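Long-range contacts in Rep protein (Adeno-associated virus - 5, PDB 1M55), which probably nicks viral origin DNA as the metal-dependent catalytic (nuclease) domain of a rolling-circle-type replication initiator: residues Y5-R10 / V131-V136; W67-K72 / V108-A113; E74-V79 / L93-G98. One frame throughout, in Å; residues are numbered along the deposited sequence.

Contact 1 of 3, residues Y5-R10 / V131-V136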
loop_
_atom_site.group_PDB
_atom_site.type_symbol
_atom_site.label_atom_id
_atom_site.label_comp_id
_atom_site.label_asym_id
_atom_site.label_seq_id
_atom_site.Cartn_x
_atom_site.Cartn_y
_atom_site.Cartn_z
ATOM N N TYR A 5 -4.473 -7.570 8.395
ATOM C CA TYR A 5 -3.096 -8.043 8.302
ATOM C C TYR A 5 -2.419 -6.854 7.629
ATOM O O TYR A 5 -3.101 -6.038 6.995
ATOM C CB TYR A 5 -2.964 -9.238 7.350
ATOM C CG TYR A 5 -3.476 -10.555 7.878
ATOM C CD1 TYR A 5 -4.439 -11.277 7.179
ATOM C CD2 TYR A 5 -2.968 -11.100 9.059
ATOM C CE1 TYR A 5 -4.882 -12.515 7.636
ATOM C CE2 TYR A 5 -3.405 -12.331 9.528
ATOM C CZ TYR A 5 -4.360 -13.035 8.813
ATOM O OH TYR A 5 -4.794 -14.255 9.280
ATOM N N GLU A 6 -1.107 -6.718 7.800
ATOM C CA GLU A 6 -0.379 -5.640 7.145
ATOM C C GLU A 6 0.764 -6.210 6.337
ATOM O O GLU A 6 1.570 -6.993 6.843
ATOM C CB GLU A 6 0.197 -4.612 8.123
ATOM C CG GLU A 6 0.956 -3.491 7.378
ATOM C CD GLU A 6 1.671 -2.511 8.289
ATOM O OE1 GLU A 6 2.538 -2.946 9.077
ATOM O OE2 GLU A 6 1.390 -1.299 8.193
ATOM N N VAL A 7 0.805 -5.841 5.066
ATOM C CA VAL A 7 1.876 -6.267 4.188
ATOM C C VAL A 7 2.493 -4.985 3.651
ATOM O O VAL A 7 1.782 -4.109 3.145
ATOM C CB VAL A 7 1.358 -7.128 3.015
ATOM C CG1 VAL A 7 2.520 -7.546 2.125
ATOM C CG2 VAL A 7 0.622 -8.355 3.545
ATOM N N ILE A 8 3.795 -4.823 3.848
ATOM C CA ILE A 8 4.464 -3.637 3.341
ATOM C C ILE A 8 5.167 -4.012 2.045
ATOM O O ILE A 8 5.909 -5.000 1.991
ATOM C CB ILE A 8 5.463 -3.043 4.361
ATOM C CG1 ILE A 8 4.699 -2.506 5.577
ATOM C CG2 ILE A 8 6.271 -1.910 3.716
ATOM C CD1 ILE A 8 5.590 -1.958 6.679
ATOM N N VAL A 9 4.843 -3.281 0.985
ATOM C CA VAL A 9 5.441 -3.525 -0.315
ATOM C C VAL A 9 6.337 -2.358 -0.716
ATOM O O VAL A 9 5.880 -1.217 -0.816
ATOM C CB VAL A 9 4.364 -3.728 -1.415
ATOM C CG1 VAL A 9 5.033 -4.009 -2.761
ATOM C CG2 VAL A 9 3.432 -4.870 -1.045
ATOM N N ARG A 10 7.624 -2.635 -0.883
ATOM C CA ARG A 10 8.574 -1.617 -1.313
ATOM C C ARG A 10 8.399 -1.520 -2.823
ATOM O O ARG A 10 8.410 -2.533 -3.523
ATOM C CB ARG A 10 9.993 -2.017 -0.920
ATOM C CG ARG A 10 10.216 -1.901 0.579
ATOM C CD ARG A 10 11.542 -2.477 1.005
ATOM N NE ARG A 10 11.830 -2.142 2.395
ATOM C CZ ARG A 10 12.822 -2.673 3.102
ATOM N NH1 ARG A 10 13.628 -3.572 2.552
ATOM N NH2 ARG A 10 13.019 -2.290 4.356
ATOM N N VAL A 131 8.306 -7.523 -0.413
ATOM C CA VAL A 131 6.913 -7.840 -0.076
ATOM C C VAL A 131 7.037 -8.527 1.278
ATOM O O VAL A 131 7.451 -9.688 1.356
ATOM C CB VAL A 131 6.236 -8.786 -1.088
ATOM C CG1 VAL A 131 4.816 -9.116 -0.625
ATOM C CG2 VAL A 131 6.177 -8.134 -2.457
ATOM N N ALA A 132 6.729 -7.797 2.346
ATOM C CA ALA A 132 6.877 -8.330 3.695
ATOM C C ALA A 132 5.637 -8.256 4.577
ATOM O O ALA A 132 5.026 -7.195 4.722
ATOM C CB ALA A 132 8.042 -7.619 4.392
ATOM N N ILE A 133 5.281 -9.385 5.182
ATOM C CA ILE A 133 4.140 -9.442 6.094
ATOM C C ILE A 133 4.639 -8.944 7.456
ATOM O O ILE A 133 5.679 -9.398 7.948
ATOM C CB ILE A 133 3.634 -10.888 6.288
ATOM C CG1 ILE A 133 3.211 -11.495 4.950
ATOM C CG2 ILE A 133 2.468 -10.907 7.273
ATOM C CD1 ILE A 133 2.962 -12.989 5.020
ATOM N N THR A 134 3.925 -8.002 8.055
ATOM C CA THR A 134 4.328 -7.495 9.357
ATOM C C THR A 134 4.086 -8.577 10.411
ATOM O O THR A 134 3.013 -9.194 10.457
ATOM C CB THR A 134 3.570 -6.207 9.718
ATOM O OG1 THR A 134 3.814 -5.224 8.705
ATOM C CG2 THR A 134 4.040 -5.659 11.061
ATOM N N LYS A 135 5.116 -8.835 11.212
ATOM C CA LYS A 135 5.070 -9.840 12.272
ATOM C C LYS A 135 5.004 -9.159 13.640
ATOM O O LYS A 135 5.318 -7.970 13.775
ATOM C CB LYS A 135 6.336 -10.708 12.237
ATOM C CG LYS A 135 6.738 -11.224 10.870
ATOM C CD LYS A 135 5.816 -12.308 10.382
ATOM C CE LYS A 135 6.315 -12.864 9.064
ATOM N NZ LYS A 135 5.607 -14.115 8.698
ATOM N N VAL A 136 4.599 -9.924 14.648
ATOM C CA VAL A 136 4.528 -9.419 16.016
ATOM C C VAL A 136 5.967 -9.138 16.470
ATOM O O VAL A 136 6.233 -8.176 17.192
ATOM C CB VAL A 136 3.875 -10.456 16.961
ATOM C CG1 VAL A 136 3.920 -9.964 18.401
ATOM C CG2 VAL A 136 2.433 -10.715 16.543
HETATM O O HOH W 1 0.360 -8.722 9.262
#
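E6 and T134 meet at one end of an antiparallel strand pair in the sheet of this HUH-type Rep nuclease domain, where strand 3-10 carries strand 131-133 along one edge. Two direct bonds join them. The amide N of T134 donates to E6 O at 2.8 Å in an essentially straight bond, 178° at the hydrogen. The hydroxyl OG1 of T134 donates to OE1 of E6 at 2.6 Å, on the anti side of the carboxylate and 20° out of its plane. E6 can reach this hydroxyl because its CG lies anti to the backbone N and the chain stays extended, carrying the carboxylate past T134. The other oxygen, OE2, is bonded to H91 ND1 and to the hydroxyl of Y149. With H91 among the ligands of a zinc ion, E6 is a second-shell residue, and its grip on ND1 probably fixes the rotation of that imidazole.

Further along, I8 and A132 form the hydrogen-bonded pair: I8 N to A132 O is 2.8 Å, and A132 N returns to I8 O at 2.9 Å. V7, in the non-hydrogen-bonded pair with I133, turns its own backbone polar groups to T92 on the opposite neighbouring strand. Its CA-H adds a contact to A132 O at 3.3 Å. On the face bearing V7, V9, V131 and I133, CG1 of V7 packs on CG1 of V131 at 3.9 Å.

Next to the T134 N to E6 O bond, a water links the two segments: it accepts from E6 N at 2.9 Å and can donate to T134 O, 2.9 Å away, though other acceptors compete for its protons.

Contact 2 of 3, residues W67-K72 / V108-A113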
loop_
_atom_site.group_PDB
_atom_site.type_symbol
_atom_site.label_atom_id
_atom_site.label_comp_id
_atom_site.label_asym_id
_atom_site.label_seq_id
_atom_site.Cartn_x
_atom_site.Cartn_y
_atom_site.Cartn_z
ATOM N N TRP A 67 -5.726 -11.005 -3.745
ATOM C CA TRP A 67 -6.176 -11.264 -2.377
ATOM C C TRP A 67 -7.646 -11.690 -2.405
ATOM O O TRP A 67 -8.032 -12.651 -1.735
ATOM C CB TRP A 67 -6.019 -10.012 -1.512
ATOM C CG TRP A 67 -6.356 -10.233 -0.066
ATOM C CD1 TRP A 67 -7.603 -10.294 0.482
ATOM C CD2 TRP A 67 -5.431 -10.405 1.018
ATOM N NE1 TRP A 67 -7.514 -10.490 1.837
ATOM C CE2 TRP A 67 -6.194 -10.563 2.196
ATOM C CE3 TRP A 67 -4.031 -10.439 1.111
ATOM C CZ2 TRP A 67 -5.608 -10.751 3.455
ATOM C CZ3 TRP A 67 -3.445 -10.626 2.367
ATOM C CH2 TRP A 67 -4.238 -10.778 3.520
ATOM N N ASN A 68 -8.452 -10.991 -3.207
ATOM C CA ASN A 68 -9.878 -11.299 -3.331
ATOM C C ASN A 68 -10.079 -12.730 -3.822
ATOM O O ASN A 68 -11.068 -13.375 -3.479
ATOM C CB ASN A 68 -10.576 -10.329 -4.299
ATOM C CG ASN A 68 -10.645 -8.890 -3.777
ATOM O OD1 ASN A 68 -10.954 -7.973 -4.539
ATOM N ND2 ASN A 68 -10.371 -8.687 -2.495
ATOM N N LYS A 69 -9.159 -13.219 -4.648
ATOM C CA LYS A 69 -9.250 -14.587 -5.153
ATOM C C LYS A 69 -9.210 -15.561 -3.973
ATOM O O LYS A 69 -9.985 -16.519 -3.919
ATOM C CB LYS A 69 -8.094 -14.886 -6.108
ATOM C CG LYS A 69 -8.103 -16.306 -6.659
ATOM C CD LYS A 69 -6.843 -16.611 -7.438
ATOM C CE LYS A 69 -5.631 -16.550 -6.541
ATOM N NZ LYS A 69 -4.426 -17.093 -7.212
ATOM N N PHE A 70 -8.323 -15.285 -3.019
ATOM C CA PHE A 70 -8.159 -16.122 -1.832
ATOM C C PHE A 70 -9.251 -15.928 -0.777
ATOM O O PHE A 70 -9.699 -16.896 -0.162
ATOM C CB PHE A 70 -6.790 -15.876 -1.190
ATOM C CG PHE A 70 -5.626 -16.203 -2.082
ATOM C CD1 PHE A 70 -4.668 -15.238 -2.375
ATOM C CD2 PHE A 70 -5.476 -17.479 -2.620
ATOM C CE1 PHE A 70 -3.579 -15.536 -3.190
ATOM C CE2 PHE A 70 -4.387 -17.785 -3.437
ATOM C CZ PHE A 70 -3.439 -16.811 -3.720
ATOM N N SER A 71 -9.663 -14.685 -0.552
ATOM C CA SER A 71 -10.694 -14.386 0.443
ATOM C C SER A 71 -12.103 -14.654 -0.076
ATOM O O SER A 71 -13.052 -14.741 0.708
ATOM C CB SER A 71 -10.598 -12.923 0.879
ATOM O OG SER A 71 -10.896 -12.059 -0.208
ATOM N N LYS A 72 -12.233 -14.743 -1.398
ATOM C CA LYS A 72 -13.515 -14.963 -2.067
ATOM C C LYS A 72 -14.562 -13.909 -1.690
ATOM O O LYS A 72 -15.729 -14.224 -1.447
ATOM C CB LYS A 72 -14.032 -16.390 -1.833
ATOM C CG LYS A 72 -13.193 -17.459 -2.539
ATOM C CD LYS A 72 -13.783 -18.852 -2.361
ATOM C CE LYS A 72 -12.884 -19.930 -2.956
ATOM N NZ LYS A 72 -12.683 -19.758 -4.416
ATOM N N VAL A 108 0.652 -14.679 0.179
ATOM C CA VAL A 108 1.424 -13.476 -0.124
ATOM C C VAL A 108 2.556 -13.790 -1.100
ATOM O O VAL A 108 2.876 -12.979 -1.968
ATOM C CB VAL A 108 1.936 -12.796 1.173
ATOM C CG1 VAL A 108 2.902 -11.663 0.855
ATOM C CG2 VAL A 108 0.750 -12.246 1.951
ATOM N N SER A 109 3.129 -14.985 -0.983
ATOM C CA SER A 109 4.190 -15.424 -1.886
ATOM C C SER A 109 3.615 -15.512 -3.312
ATOM O O SER A 109 4.262 -15.106 -4.287
ATOM C CB SER A 109 4.717 -16.790 -1.442
ATOM O OG SER A 109 5.751 -17.240 -2.299
ATOM N N GLN A 110 2.393 -16.025 -3.425
ATOM C CA GLN A 110 1.728 -16.133 -4.721
ATOM C C GLN A 110 1.410 -14.742 -5.270
ATOM O O GLN A 110 1.523 -14.502 -6.475
ATOM C CB GLN A 110 0.449 -16.965 -4.607
ATOM C CG GLN A 110 0.702 -18.453 -4.416
ATOM C CD GLN A 110 -0.580 -19.256 -4.289
ATOM O OE1 GLN A 110 -1.499 -19.123 -5.103
ATOM N NE2 GLN A 110 -0.649 -20.103 -3.268
ATOM N N ILE A 111 1.004 -13.830 -4.390
ATOM C CA ILE A 111 0.700 -12.467 -4.809
ATOM C C ILE A 111 1.976 -11.813 -5.337
ATOM O O ILE A 111 1.954 -11.155 -6.375
ATOM C CB ILE A 111 0.103 -11.627 -3.662
ATOM C CG1 ILE A 111 -1.237 -12.229 -3.221
ATOM C CG2 ILE A 111 -0.092 -10.187 -4.122
ATOM C CD1 ILE A 111 -1.903 -11.511 -2.067
ATOM N N ARG A 112 3.093 -12.020 -4.642
ATOM C CA ARG A 112 4.371 -11.462 -5.077
ATOM C C ARG A 112 4.711 -11.960 -6.484
ATOM O O ARG A 112 5.119 -11.176 -7.346
ATOM C CB ARG A 112 5.489 -11.839 -4.101
ATOM C CG ARG A 112 6.868 -11.339 -4.524
ATOM C CD ARG A 112 7.907 -11.546 -3.438
ATOM N NE ARG A 112 8.054 -12.950 -3.073
ATOM C CZ ARG A 112 7.918 -13.418 -1.834
ATOM N NH1 ARG A 112 7.634 -12.593 -0.830
ATOM N NH2 ARG A 112 8.050 -14.716 -1.600
ATOM N N ALA A 113 4.526 -13.258 -6.715
ATOM C CA ALA A 113 4.798 -13.845 -8.025
ATOM C C ALA A 113 3.917 -13.196 -9.101
ATOM O O ALA A 113 4.373 -12.929 -10.217
ATOM C CB ALA A 113 4.571 -15.350 -7.982
HETATM O O HOH W 2 -1.701 -16.898 -6.899
#
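The ammonium NZ of K69 is held by a water and by E66: the water, which spans the gap between the helices, accepts from NZ at 2.7 Å and donates to Q110 OE1 at 2.9 Å. The salt bridge with E66, one turn back, probably fixes the ammonium group, while the direct separation of NZ from Q110 OE1 is 4.1 Å.

The same amide oxygen lies in the plane of the F70 ring at its edge, 3.3 Å from CZ. Ring and amide planes stand 87° apart, so the amide meets the ring rim nearly perpendicular to it. One ring face is covered by CE of K69, 3.5 Å above the plane and offset toward the rim, and the ring also stacks with Y107. Deeper in, I111 serves two aromatic residues. Its CG1 lies at the edge of F70, 4.1 Å from CE1, whereas CD1 reaches obliquely to W67 CE3 at 4.0 Å; chi2 of 178° keeps the isoleucine arm extended far enough to do so.

The helix segments run at 147° with axes 10.8 Å apart, roughly antiparallel neighbours. Helices 50-71 and 101-118 both pack on the face of the sheet that bears V131 and I133.

Contact 3 of 3, residues E74-V79 / L93-G98. With ZN (zinc ion), chain D.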
loop_
_atom_site.group_PDB
_atom_site.type_symbol
_atom_site.label_atom_id
_atom_site.label_comp_id
_atom_site.label_asym_id
_atom_site.label_seq_id
_atom_site.Cartn_x
_atom_site.Cartn_y
_atom_site.Cartn_z
ATOM N N GLU A 74 -14.938 -9.110 -1.679
ATOM C CA GLU A 74 -14.295 -7.829 -1.943
ATOM C C GLU A 74 -13.788 -7.372 -0.575
ATOM O O GLU A 74 -14.456 -6.615 0.125
ATOM C CB GLU A 74 -15.298 -6.814 -2.499
ATOM C CG GLU A 74 -14.703 -5.443 -2.830
ATOM C CD GLU A 74 -13.878 -5.419 -4.113
ATOM O OE1 GLU A 74 -13.738 -6.465 -4.781
ATOM O OE2 GLU A 74 -13.371 -4.334 -4.464
ATOM N N SER A 75 -12.629 -7.883 -0.176
ATOM C CA SER A 75 -12.042 -7.554 1.115
ATOM C C SER A 75 -11.866 -6.057 1.372
ATOM O O SER A 75 -11.526 -5.288 0.462
ATOM C CB SER A 75 -10.689 -8.255 1.267
ATOM O OG SER A 75 -10.820 -9.664 1.187
ATOM N N LYS A 76 -12.124 -5.653 2.615
ATOM C CA LYS A 76 -11.966 -4.266 3.031
ATOM C C LYS A 76 -10.467 -4.015 3.137
ATOM O O LYS A 76 -9.700 -4.924 3.504
ATOM C CB LYS A 76 -12.630 -4.028 4.388
ATOM C CG LYS A 76 -14.150 -4.059 4.353
ATOM C CD LYS A 76 -14.699 -2.938 3.484
ATOM C CE LYS A 76 -16.219 -2.902 3.514
ATOM N NZ LYS A 76 -16.755 -1.715 2.794
ATOM N N PHE A 77 -10.053 -2.791 2.828
ATOM C CA PHE A 77 -8.642 -2.436 2.866
ATOM C C PHE A 77 -8.426 -0.951 3.087
ATOM O O PHE A 77 -9.339 -0.138 2.915
ATOM C CB PHE A 77 -7.963 -2.810 1.526
ATOM C CG PHE A 77 -8.463 -2.009 0.334
ATOM C CD1 PHE A 77 -7.923 -0.755 0.032
ATOM C CD2 PHE A 77 -9.490 -2.500 -0.467
ATOM C CE1 PHE A 77 -8.405 -0.004 -1.049
ATOM C CE2 PHE A 77 -9.979 -1.757 -1.551
ATOM C CZ PHE A 77 -9.435 -0.508 -1.840
ATOM N N PHE A 78 -7.208 -0.625 3.506
ATOM C CA PHE A 78 -6.750 0.744 3.657
ATOM C C PHE A 78 -5.288 0.623 3.252
ATOM O O PHE A 78 -4.523 -0.103 3.883
ATOM C CB PHE A 78 -6.867 1.298 5.078
ATOM C CG PHE A 78 -6.505 2.761 5.167
ATOM C CD1 PHE A 78 -7.476 3.745 4.997
ATOM C CD2 PHE A 78 -5.176 3.157 5.338
ATOM C CE1 PHE A 78 -7.130 5.103 4.989
ATOM C CE2 PHE A 78 -4.823 4.507 5.333
ATOM C CZ PHE A 78 -5.804 5.481 5.155
ATOM N N VAL A 79 -4.938 1.262 2.144
ATOM C CA VAL A 79 -3.585 1.212 1.611
ATOM C C VAL A 79 -3.015 2.619 1.559
ATOM O O VAL A 79 -3.647 3.533 1.020
ATOM C CB VAL A 79 -3.591 0.611 0.183
ATOM C CG1 VAL A 79 -2.183 0.573 -0.400
ATOM C CG2 VAL A 79 -4.190 -0.792 0.205
ATOM N N LEU A 93 -3.087 -2.681 4.326
ATOM C CA LEU A 93 -3.929 -3.278 5.356
ATOM C C LEU A 93 -5.126 -3.925 4.679
ATOM O O LEU A 93 -5.904 -3.250 3.998
ATOM C CB LEU A 93 -4.430 -2.223 6.345
ATOM C CG LEU A 93 -3.436 -1.521 7.267
ATOM C CD1 LEU A 93 -4.185 -0.495 8.109
ATOM C CD2 LEU A 93 -2.747 -2.537 8.152
ATOM N N VAL A 94 -5.266 -5.233 4.849
ATOM C CA VAL A 94 -6.385 -5.954 4.257
ATOM C C VAL A 94 -7.018 -6.776 5.372
ATOM O O VAL A 94 -6.309 -7.365 6.194
ATOM C CB VAL A 94 -5.934 -6.864 3.103
ATOM C CG1 VAL A 94 -7.149 -7.390 2.367
ATOM C CG2 VAL A 94 -5.045 -6.087 2.136
ATOM N N GLU A 95 -8.346 -6.803 5.427
ATOM C CA GLU A 95 -9.017 -7.538 6.492
ATOM C C GLU A 95 -8.662 -9.019 6.489
ATOM O O GLU A 95 -8.408 -9.609 5.440
ATOM C CB GLU A 95 -10.528 -7.329 6.450
ATOM C CG GLU A 95 -11.245 -8.078 5.363
ATOM C CD GLU A 95 -12.736 -7.844 5.413
ATOM O OE1 GLU A 95 -13.318 -7.893 6.518
ATOM O OE2 GLU A 95 -13.325 -7.601 4.343
ATOM N N THR A 96 -8.654 -9.608 7.681
ATOM C CA THR A 96 -8.294 -11.010 7.874
ATOM C C THR A 96 -9.317 -12.045 7.402
ATOM O O THR A 96 -8.966 -13.201 7.158
ATOM C CB THR A 96 -8.005 -11.280 9.360
ATOM O OG1 THR A 96 -9.172 -10.971 10.137
ATOM C CG2 THR A 96 -6.856 -10.416 9.845
ATOM N N SER A 97 -10.577 -11.634 7.303
ATOM C CA SER A 97 -11.668 -12.517 6.897
ATOM C C SER A 97 -11.332 -13.471 5.750
ATOM O O SER A 97 -10.911 -13.048 4.670
ATOM C CB SER A 97 -12.902 -11.681 6.543
ATOM O OG SER A 97 -14.072 -12.480 6.434
ATOM N N GLY A 98 -11.494 -14.764 6.007
ATOM C CA GLY A 98 -11.238 -15.772 4.992
ATOM C C GLY A 98 -9.796 -16.190 4.783
ATOM O O GLY A 98 -9.533 -17.115 4.008
HETATM ZN ZN ZN D . -15.426 -8.088 4.222
HETATM O O HOH W 3 -15.745 -6.438 2.540
HETATM O O HOH W 4 -9.973 -10.731 3.569
HETATM O O HOH W 5 -15.426 -9.966 5.688
#
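L93 O accepts from F78 N at 3.0 Å, and L93 N returns to F78 O at 3.0 Å; this hydrogen-bonded pair lies in the tight half of the contact, while K76 and E95 lead the two chains into the half that holds the waters and the zinc ion. Between the bonded pairs, F77 and V94 make a non-hydrogen-bonded pair. The F77 ring leads away from V94, toward L64 and W166, leaving mainly the CB of F77 beside the opposite strand, 3.2 Å from L93 O. On the other face, F78 and L93 both reach I150 and L154 of helix 149-154, so this part is enclosed by protein.

The segments belong to the antiparallel beta hairpin 77-83/88-95, whose other end supplies E82, H89 and H91 to a zinc site, as in the HUH nuclease fold. At the end described here the pairing opens at E95. Its amide still bonds K76 O, but the next link uses the side chain: K76 N donates to E95 OE2 at 2.9 Å, nearly straight at 169°, approaching from 41° above the carboxylate plane. With chi1 at 75°, CG sits between the backbone N and the carbonyl carbon, and the extended chain beyond it brings the carboxylate back to that amide.

OE2 also binds a second zinc ion at 2.2 Å, while OE1 stays 3.1 Å from the metal, so E95 coordinates through one oxygen. Q73 and two waters complete the observed ligands. One of these waters donates to E74 O, the other to E95 OE1. S75 OG is hydrogen-bonded to S71 OG and also to a further water at 2.7 Å, which accepts from it and donates to E95 O and S97 O.

In the fold
Contacts 1 and 3 belong to one sheet, because strands 3-10 and 88-95 are neighbours; Y5 N lies 2.9 Å from V94 O, a probable hydrogen bond. Contact 2 packs against both. V108 CG1 is 3.5 Å from V131 CG1 of contact 1, and W67 NE1 comes within 3.2 Å of V94 CG1 of contact 3. Contact centres are about 12 to 14 Å apart. Of the two zinc ions, the one held by E82, H89 and H91 lies about 6 Å from the side chain of I8 and about 11 Å from that of F78. The E95 zinc is separate, about 9 Å from the side chain of W67.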